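Local coordinates for aldehyde dehydrogenase (Staphylococcus aureus, PDB 6K10), which oxidises 4,4'-diaponeurosporen-4-al to 4,4'-diaponeurosporenoic acid with NAD+ as acceptor, a step in the biosynthesis of the carotenoid virulence factor staphyloxanthin, at residues A[302-316]-A[325-339]. The protein carries 1 engineered substitution. Numbering follows the deposited sequence.
Sequences TSLLNSAQMNIVFGG and IEPTLLDHVTSDSAI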
ATOM      1  N   THR A 302       9.676  28.080 -22.546  1.00 23.43           N
ATOM      2  CA  THR A 302      10.456  29.105 -23.237  1.00 22.01           C
ATOM      3  C   THR A 302      11.137  30.043 -22.249  1.00 25.04           C
ATOM      4  O   THR A 302      12.201  30.595 -22.553  1.00 25.56           O
ATOM      5  CB  THR A 302       9.582  29.905 -24.208  1.00 25.83           C
ATOM      6  OG1 THR A 302       8.555  30.598 -23.489  1.00 23.46           O
ATOM      7  CG2 THR A 302       8.951  28.988 -25.247  1.00 26.67           C
ATOM      8  N   SER A 303      10.545  30.237 -21.068  1.00 24.71           N
ATOM      9  CA  SER A 303      11.246  30.955 -20.010  1.00 27.58           C
ATOM     10  C   SER A 303      12.512  30.210 -19.602  1.00 25.82           C
ATOM     11  O   SER A 303      13.566  30.824 -19.396  1.00 25.10           O
ATOM     12  CB  SER A 303      10.323  31.155 -18.807  1.00 29.72           C
ATOM     13  OG  SER A 303      10.926  31.992 -17.833  1.00 30.53           O
ATOM     14  N   LEU A 304      12.430  28.881 -19.496  1.00 25.74           N
ATOM     15  CA  LEU A 304      13.616  28.087 -19.191  1.00 25.79           C
ATOM     16  C   LEU A 304      14.635  28.159 -20.323  1.00 25.15           C
ATOM     17  O   LEU A 304      15.844  28.225 -20.072  1.00 26.01           O
ATOM     18  CB  LEU A 304      13.214  26.639 -18.911  1.00 28.47           C
ATOM     19  CG  LEU A 304      12.506  26.416 -17.572  1.00 30.37           C
ATOM     20  CD1 LEU A 304      11.762  25.091 -17.560  1.00 30.45           C
ATOM     21  CD2 LEU A 304      13.513  26.468 -16.435  1.00 32.38           C
ATOM     22  N   LEU A 305      14.166  28.139 -21.576  1.00 24.84           N
ATOM     23  CA  LEU A 305      15.066  28.325 -22.711  1.00 27.37           C
ATOM     24  C   LEU A 305      15.810  29.649 -22.603  1.00 28.63           C
ATOM     25  O   LEU A 305      17.024  29.716 -22.832  1.00 24.98           O
ATOM     26  CB  LEU A 305      14.284  28.275 -24.025  1.00 27.87           C
ATOM     27  CG  LEU A 305      13.962  26.946 -24.705  1.00 30.09           C
ATOM     28  CD1 LEU A 305      13.173  27.206 -25.981  1.00 28.79           C
ATOM     29  CD2 LEU A 305      15.232  26.171 -25.012  1.00 28.34           C
ATOM     30  N   ASN A 306      15.088  30.718 -22.262  1.00 27.51           N
ATOM     31  CA  ASN A 306      15.713  32.028 -22.124  1.00 30.98           C
ATOM     32  C   ASN A 306      16.759  32.025 -21.017  1.00 29.12           C
ATOM     33  O   ASN A 306      17.817  32.651 -21.152  1.00 28.95           O
ATOM     34  CB  ASN A 306      14.641  33.086 -21.859  1.00 34.67           C
ATOM     35  CG  ASN A 306      15.221  34.474 -21.688  1.00 40.56           C
ATOM     36  OD1 ASN A 306      15.556  35.144 -22.665  1.00 40.90           O
ATOM     37  ND2 ASN A 306      15.339  34.916 -20.442  1.00 41.58           N
ATOM     38  N   SER A 307      16.487  31.316 -19.919  1.00 28.06           N
ATOM     39  CA  SER A 307      17.443  31.245 -18.818  1.00 29.12           C
ATOM     40  C   SER A 307      18.718  30.512 -19.215  1.00 30.93           C
ATOM     41  O   SER A 307      19.801  30.843 -18.721  1.00 32.23           O
ATOM     42  CB  SER A 307      16.803  30.560 -17.610  1.00 31.28           C
ATOM     43  OG  SER A 307      16.710  29.159 -17.812  1.00 28.79           O
ATOM     44  N   ALA A 308      18.612  29.519 -20.099  1.00 28.87           N
ATOM     45  CA  ALA A 308      19.743  28.696 -20.504  1.00 28.67           C
ATOM     46  C   ALA A 308      20.261  29.055 -21.892  1.00 28.32           C
ATOM     47  O   ALA A 308      20.903  28.224 -22.542  1.00 28.21           O
ATOM     48  CB  ALA A 308      19.354  27.219 -20.455  1.00 27.22           C
ATOM     49  N   GLN A 309      20.009  30.286 -22.343  1.00 29.05           N
ATOM     50  CA  GLN A 309      20.263  30.652 -23.733  1.00 29.93           C
ATOM     51  C   GLN A 309      21.739  30.517 -24.096  1.00 29.19           C
ATOM     52  O   GLN A 309      22.074  30.052 -25.192  1.00 29.47           O
ATOM     53  CB  GLN A 309      19.760  32.074 -23.976  1.00 35.34           C
ATOM     54  CG  GLN A 309      20.467  32.831 -25.077  1.00 42.70           C
ATOM     55  CD  GLN A 309      19.664  34.024 -25.550  1.00 47.60           C
ATOM     56  OE1 GLN A 309      19.307  34.123 -26.725  1.00 50.01           O
ATOM     57  NE2 GLN A 309      19.354  34.929 -24.623  1.00 48.93           N
ATOM     58  N   MET A 310      22.636  30.904 -23.189  1.00 30.94           N
ATOM     59  CA  MET A 310      24.064  30.808 -23.470  1.00 32.10           C
ATOM     60  C   MET A 310      24.581  29.376 -23.436  1.00 33.11           C
ATOM     61  O   MET A 310      25.719  29.138 -23.855  1.00 32.37           O
ATOM     62  CB  MET A 310      24.853  31.662 -22.477  1.00 32.75           C
ATOM     63  N   ASN A 311      23.783  28.426 -22.958  1.00 28.82           N
ATOM     64  CA  ASN A 311      24.211  27.042 -22.819  1.00 27.38           C
ATOM     65  C   ASN A 311      23.629  26.123 -23.883  1.00 25.97           C
ATOM     66  O   ASN A 311      23.915  24.921 -23.866  1.00 26.80           O
ATOM     67  CB  ASN A 311      23.844  26.522 -21.427  1.00 29.38           C
ATOM     68  CG  ASN A 311      24.667  27.172 -20.334  1.00 34.17           C
ATOM     69  OD1 ASN A 311      25.745  27.708 -20.591  1.00 38.75           O
ATOM     70  ND2 ASN A 311      24.162  27.134 -19.109  1.00 33.04           N
ATOM     71  N   ILE A 312      22.831  26.649 -24.810  1.00 24.51           N
ATOM     72  CA  ILE A 312      22.233  25.814 -25.847  1.00 25.02           C
ATOM     73  C   ILE A 312      23.323  25.350 -26.804  1.00 26.22           C
ATOM     74  O   ILE A 312      24.054  26.164 -27.380  1.00 26.60           O
ATOM     75  CB  ILE A 312      21.125  26.572 -26.590  1.00 25.96           C
ATOM     76  CG1 ILE A 312      19.994  26.942 -25.628  1.00 23.36           C
ATOM     77  CG2 ILE A 312      20.596  25.745 -27.752  1.00 26.37           C
ATOM     78  CD1 ILE A 312      19.062  28.005 -26.164  1.00 23.64           C
ATOM     79  N   VAL A 313      23.443  24.034 -26.972  1.00 21.68           N
ATOM     80  CA  VAL A 313      24.357  23.446 -27.942  1.00 24.91           C
ATOM     81  C   VAL A 313      23.630  22.686 -29.039  1.00 26.22           C
ATOM     82  O   VAL A 313      24.278  22.178 -29.959  1.00 26.01           O
ATOM     83  CB  VAL A 313      25.398  22.535 -27.258  1.00 27.33           C
ATOM     84  CG1 VAL A 313      26.223  23.340 -26.272  1.00 29.83           C
ATOM     85  CG2 VAL A 313      24.710  21.369 -26.563  1.00 29.44           C
ATOM     86  N   PHE A 314      22.306  22.593 -28.966  1.00 26.72           N
ATOM     87  CA  PHE A 314      21.484  22.046 -30.034  1.00 25.06           C
ATOM     88  C   PHE A 314      20.071  22.578 -29.852  1.00 24.92           C
ATOM     89  O   PHE A 314      19.564  22.620 -28.729  1.00 24.21           O
ATOM     90  CB  PHE A 314      21.479  20.509 -30.031  1.00 26.75           C
ATOM     91  CG  PHE A 314      20.643  19.898 -31.132  1.00 26.79           C
ATOM     92  CD1 PHE A 314      19.272  19.749 -30.989  1.00 23.70           C
ATOM     93  CD2 PHE A 314      21.235  19.470 -32.311  1.00 26.55           C
ATOM     94  CE1 PHE A 314      18.506  19.195 -31.999  1.00 24.91           C
ATOM     95  CE2 PHE A 314      20.474  18.910 -33.324  1.00 25.64           C
ATOM     96  CZ  PHE A 314      19.108  18.771 -33.167  1.00 23.30           C
ATOM     97  N   GLY A 315      19.448  22.982 -30.954  1.00 25.17           N
ATOM     98  CA  GLY A 315      18.048  23.357 -30.930  1.00 26.23           C
ATOM     99  C   GLY A 315      17.767  24.741 -30.382  1.00 26.26           C
ATOM    100  O   GLY A 315      18.451  25.707 -30.730  1.00 29.37           O
ATOM    101  N   GLY A 316      16.749  24.847 -29.531  1.00 23.78           N
ATOM    102  CA  GLY A 316      16.388  26.106 -28.916  1.00 27.38           C
ATOM    103  C   GLY A 316      15.335  26.910 -29.646  1.00 27.82           C
ATOM    104  O   GLY A 316      14.936  27.970 -29.148  1.00 26.80           O
ATOM    105  N   ILE A 325       8.213  23.529 -29.409  1.00 19.30           N
ATOM    106  CA  ILE A 325       9.543  23.737 -28.852  1.00 22.57           C
ATOM    107  C   ILE A 325      10.458  22.660 -29.411  1.00 23.14           C
ATOM    108  O   ILE A 325      10.178  21.463 -29.268  1.00 22.16           O
ATOM    109  CB  ILE A 325       9.545  23.719 -27.317  1.00 23.65           C
ATOM    110  CG1 ILE A 325       8.711  24.887 -26.795  1.00 25.55           C
ATOM    111  CG2 ILE A 325      10.970  23.802 -26.788  1.00 23.81           C
ATOM    112  CD1 ILE A 325       8.763  25.057 -25.323  1.00 27.78           C
ATOM    113  N   GLU A 326      11.538  23.088 -30.054  1.00 23.59           N
ATOM    114  CA  GLU A 326      12.480  22.175 -30.676  1.00 23.09           C
ATOM    115  C   GLU A 326      13.230  21.371 -29.615  1.00 22.73           C
ATOM    116  O   GLU A 326      13.482  21.867 -28.514  1.00 19.63           O
ATOM    117  CB  GLU A 326      13.469  22.967 -31.528  1.00 21.69           C
ATOM    118  CG  GLU A 326      14.397  22.141 -32.392  1.00 25.01           C
ATOM    119  CD  GLU A 326      15.408  22.997 -33.129  1.00 26.90           C
ATOM    120  OE1 GLU A 326      16.009  22.503 -34.106  1.00 29.87           O
ATOM    121  OE2 GLU A 326      15.605  24.164 -32.731  1.00 28.40           O
ATOM    122  N   PRO A 327      13.579  20.117 -29.912  1.00 22.18           N
ATOM    123  CA  PRO A 327      14.492  19.382 -29.032  1.00 20.07           C
ATOM    124  C   PRO A 327      15.760  20.184 -28.784  1.00 22.17           C
ATOM    125  O   PRO A 327      16.426  20.631 -29.720  1.00 24.55           O
ATOM    126  CB  PRO A 327      14.773  18.098 -29.817  1.00 22.48           C
ATOM    127  CG  PRO A 327      13.521  17.870 -30.575  1.00 21.93           C
ATOM    128  CD  PRO A 327      13.027  19.249 -30.968  1.00 22.68           C
ATOM    129  N   THR A 328      16.087  20.373 -27.509  1.00 22.49           N
ATOM    130  CA  THR A 328      17.145  21.289 -27.110  1.00 18.04           C
ATOM    131  C   THR A 328      18.089  20.605 -26.136  1.00 18.67           C
ATOM    132  O   THR A 328      17.645  19.998 -25.157  1.00 21.62           O
ATOM    133  CB  THR A 328      16.557  22.550 -26.470  1.00 22.02           C
ATOM    134  OG1 THR A 328      15.637  23.164 -27.381  1.00 24.22           O
ATOM    135  CG2 THR A 328      17.660  23.537 -26.124  1.00 25.48           C
ATOM    136  N   LEU A 329      19.388  20.711 -26.405  1.00 20.81           N
ATOM    137  CA  LEU A 329      20.430  20.218 -25.516  1.00 21.40           C
ATOM    138  C   LEU A 329      21.152  21.399 -24.883  1.00 20.72           C
ATOM    139  O   LEU A 329      21.410  22.407 -25.549  1.00 23.33           O
ATOM    140  CB  LEU A 329      21.436  19.344 -26.272  1.00 19.26           C
ATOM    141  CG  LEU A 329      20.887  18.180 -27.101  1.00 19.51           C
ATOM    142  CD1 LEU A 329      22.028  17.408 -27.754  1.00 19.97           C
ATOM    143  CD2 LEU A 329      20.033  17.259 -26.249  1.00 18.96           C
ATOM    144  N   LEU A 330      21.484  21.271 -23.600  1.00 21.94           N
ATOM    145  CA  LEU A 330      22.213  22.298 -22.866  1.00 22.35           C
ATOM    146  C   LEU A 330      23.510  21.722 -22.318  1.00 25.08           C
ATOM    147  O   LEU A 330      23.534  20.594 -21.817  1.00 25.08           O
ATOM    148  CB  LEU A 330      21.385  22.858 -21.711  1.00 20.15           C
ATOM    149  CG  LEU A 330      19.976  23.369 -21.989  1.00 23.76           C
ATOM    150  CD1 LEU A 330      19.305  23.724 -20.674  1.00 22.61           C
ATOM    151  CD2 LEU A 330      20.006  24.565 -22.926  1.00 24.90           C
ATOM    152  N   ASP A 331      24.580  22.506 -22.399  1.00 24.76           N
ATOM    153  CA  ASP A 331      25.887  22.119 -21.897  1.00 23.80           C
ATOM    154  C   ASP A 331      26.317  23.079 -20.794  1.00 23.30           C
ATOM    155  O   ASP A 331      25.773  24.178 -20.656  1.00 24.22           O
ATOM    156  CB  ASP A 331      26.923  22.104 -23.030  1.00 25.18           C
ATOM    157  CG  ASP A 331      28.178  21.340 -22.671  1.00 28.71           C
ATOM    158  OD1 ASP A 331      28.204  20.692 -21.602  1.00 31.09           O
ATOM    159  OD2 ASP A 331      29.138  21.386 -23.467  1.00 28.09           O
ATOM    160  N   HIS A 332      27.295  22.642 -19.996  1.00 22.49           N
ATOM    161  CA  HIS A 332      27.861  23.448 -18.910  1.00 29.70           C
ATOM    162  C   HIS A 332      26.803  23.843 -17.880  1.00 29.01           C
ATOM    163  O   HIS A 332      26.873  24.919 -17.280  1.00 27.37           O
ATOM    164  CB  HIS A 332      28.568  24.696 -19.450  1.00 33.43           C
ATOM    165  CG  HIS A 332      29.609  24.402 -20.487  1.00 39.45           C
ATOM    166  ND1 HIS A 332      29.510  24.849 -21.787  1.00 42.62           N
ATOM    167  CD2 HIS A 332      30.769  23.708 -20.415  1.00 41.99           C
ATOM    168  CE1 HIS A 332      30.564  24.443 -22.472  1.00 42.78           C
ATOM    169  NE2 HIS A 332      31.344  23.748 -21.663  1.00 41.23           N
ATOM    170  N   VAL A 333      25.822  22.973 -17.666  1.00 29.35           N
ATOM    171  CA  VAL A 333      24.745  23.237 -16.718  1.00 26.15           C
ATOM    172  C   VAL A 333      25.228  22.908 -15.312  1.00 28.71           C
ATOM    173  O   VAL A 333      25.988  21.953 -15.108  1.00 28.02           O
ATOM    174  CB  VAL A 333      23.494  22.425 -17.100  1.00 23.90           C
ATOM    175  CG1 VAL A 333      22.435  22.499 -16.012  1.00 23.77           C
ATOM    176  CG2 VAL A 333      22.934  22.915 -18.424  1.00 21.89           C
ATOM    177  N   THR A 334      24.800  23.704 -14.337  1.00 29.61           N
ATOM    178  CA  THR A 334      25.183  23.516 -12.946  1.00 31.89           C
ATOM    179  C   THR A 334      23.952  23.303 -12.078  1.00 31.62           C
ATOM    180  O   THR A 334      22.808  23.394 -12.531  1.00 29.68           O
ATOM    181  CB  THR A 334      25.969  24.719 -12.413  1.00 33.62           C
ATOM    182  OG1 THR A 334      25.065  25.804 -12.167  1.00 32.24           O
ATOM    183  CG2 THR A 334      27.026  25.157 -13.410  1.00 35.25           C
ATOM    184  N   SER A 335      24.217  23.034 -10.797  1.00 30.86           N
ATOM    185  CA  SER A 335      23.145  22.908  -9.817  1.00 35.48           C
ATOM    186  C   SER A 335      22.377  24.212  -9.648  1.00 36.26           C
ATOM    187  O   SER A 335      21.206  24.196  -9.254  1.00 38.52           O
ATOM    188  CB  SER A 335      23.728  22.455  -8.479  1.00 40.27           C
ATOM    189  OG  SER A 335      24.338  23.541  -7.804  1.00 44.81           O
ATOM    190  N   ASP A 336      23.016  25.348  -9.938  1.00 33.81           N
ATOM    191  CA  ASP A 336      22.368  26.647  -9.798  1.00 38.62           C
ATOM    192  C   ASP A 336      21.399  26.953 -10.928  1.00 37.37           C
ATOM    193  O   ASP A 336      20.533  27.820 -10.760  1.00 39.61           O
ATOM    194  CB  ASP A 336      23.408  27.766  -9.750  1.00 43.10           C
ATOM    195  CG  ASP A 336      24.351  27.641  -8.581  1.00 47.90           C
ATOM    196  OD1 ASP A 336      23.896  27.266  -7.481  1.00 48.23           O
ATOM    197  OD2 ASP A 336      25.551  27.935  -8.761  1.00 51.02           O
ATOM    198  N   SER A 337      21.536  26.283 -12.069  1.00 34.11           N
ATOM    199  CA  SER A 337      20.765  26.641 -13.251  1.00 29.02           C
ATOM    200  C   SER A 337      19.270  26.549 -12.976  1.00 25.93           C
ATOM    201  O   SER A 337      18.811  25.673 -12.237  1.00 28.44           O
ATOM    202  CB  SER A 337      21.140  25.727 -14.417  1.00 31.66           C
ATOM    203  OG  SER A 337      22.432  26.031 -14.912  1.00 35.52           O
ATOM    204  N   ALA A 338      18.510  27.471 -13.573  1.00 25.95           N
ATOM    205  CA  ALA A 338      17.056  27.419 -13.462  1.00 26.97           C
ATOM    206  C   ALA A 338      16.518  26.089 -13.972  1.00 26.16           C
ATOM    207  O   ALA A 338      15.534  25.561 -13.440  1.00 26.30           O
ATOM    208  CB  ALA A 338      16.428  28.580 -14.232  1.00 27.87           C
ATOM    209  N   ILE A 339      17.164  25.526 -14.995  1.00 23.96           N
ATOM    210  CA  ILE A 339      16.723  24.263 -15.571  1.00 24.90           C
ATOM    211  C   ILE A 339      16.910  23.097 -14.605  1.00 24.72           C
ATOM    212  O   ILE A 339      16.296  22.040 -14.791  1.00 22.21           O
ATOM    213  CB  ILE A 339      17.465  24.018 -16.900  1.00 25.08           C
ATOM    214  CG1 ILE A 339      16.765  22.936 -17.723  1.00 26.07           C
ATOM    215  CG2 ILE A 339      18.917  23.647 -16.648  1.00 26.40           C
ATOM    216  CD1 ILE A 339      15.466  23.392 -18.340  1.00 25.18           C
TER
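F314 and L329 form a hydrogen-bonded antiparallel pair, in which L329 N donates to F314 O and L329 O accepts from V313 N at 3.0 Å. Because V313 and F314 both face L329, the edge strand contains a classic beta bulge, and I312 pairs with L330 one residue out of step. D331 N extends the ladder to N311 O (2.9 Å, 165° at the hydrogen).

The two branches of T328 meet different partners. Its CB lies 3.8 Å from F314 O. From there OG1, beside its own backbone N (chi1 -56°), accepts a bent bond from G316 N at 2.9 Å and donates to E326 O. CG2, anti to the backbone N, comes to 3.4 Å from F314 O and packs on L305 CD2 (3.8 Å) and against I312 CG2, so one branch holds the backbone N-H of G316 while the other joins the apolar layer under helix 295-307. L330 enlarges this layer: its CD1 meets A308 CB at 3.5 Å and its CD2 reaches I312 CG1. On the opposite face of the strand pair, the ring of F314 turns its CD1 edge to P327 O, 3.2 Å away and in the ring plane. This buried carbonyl has no hydrogen-bonding partner in the model.

Beyond the strands, L304 rests on A338 and I339. Strand 312-314 lies along 324-330, which joins it to the mixed sheet through parallel strand 348-354, where L349 bonds to the backbones of T328 and L330; helix 295-307 packs over the L330 face and helix 264-279 against F314.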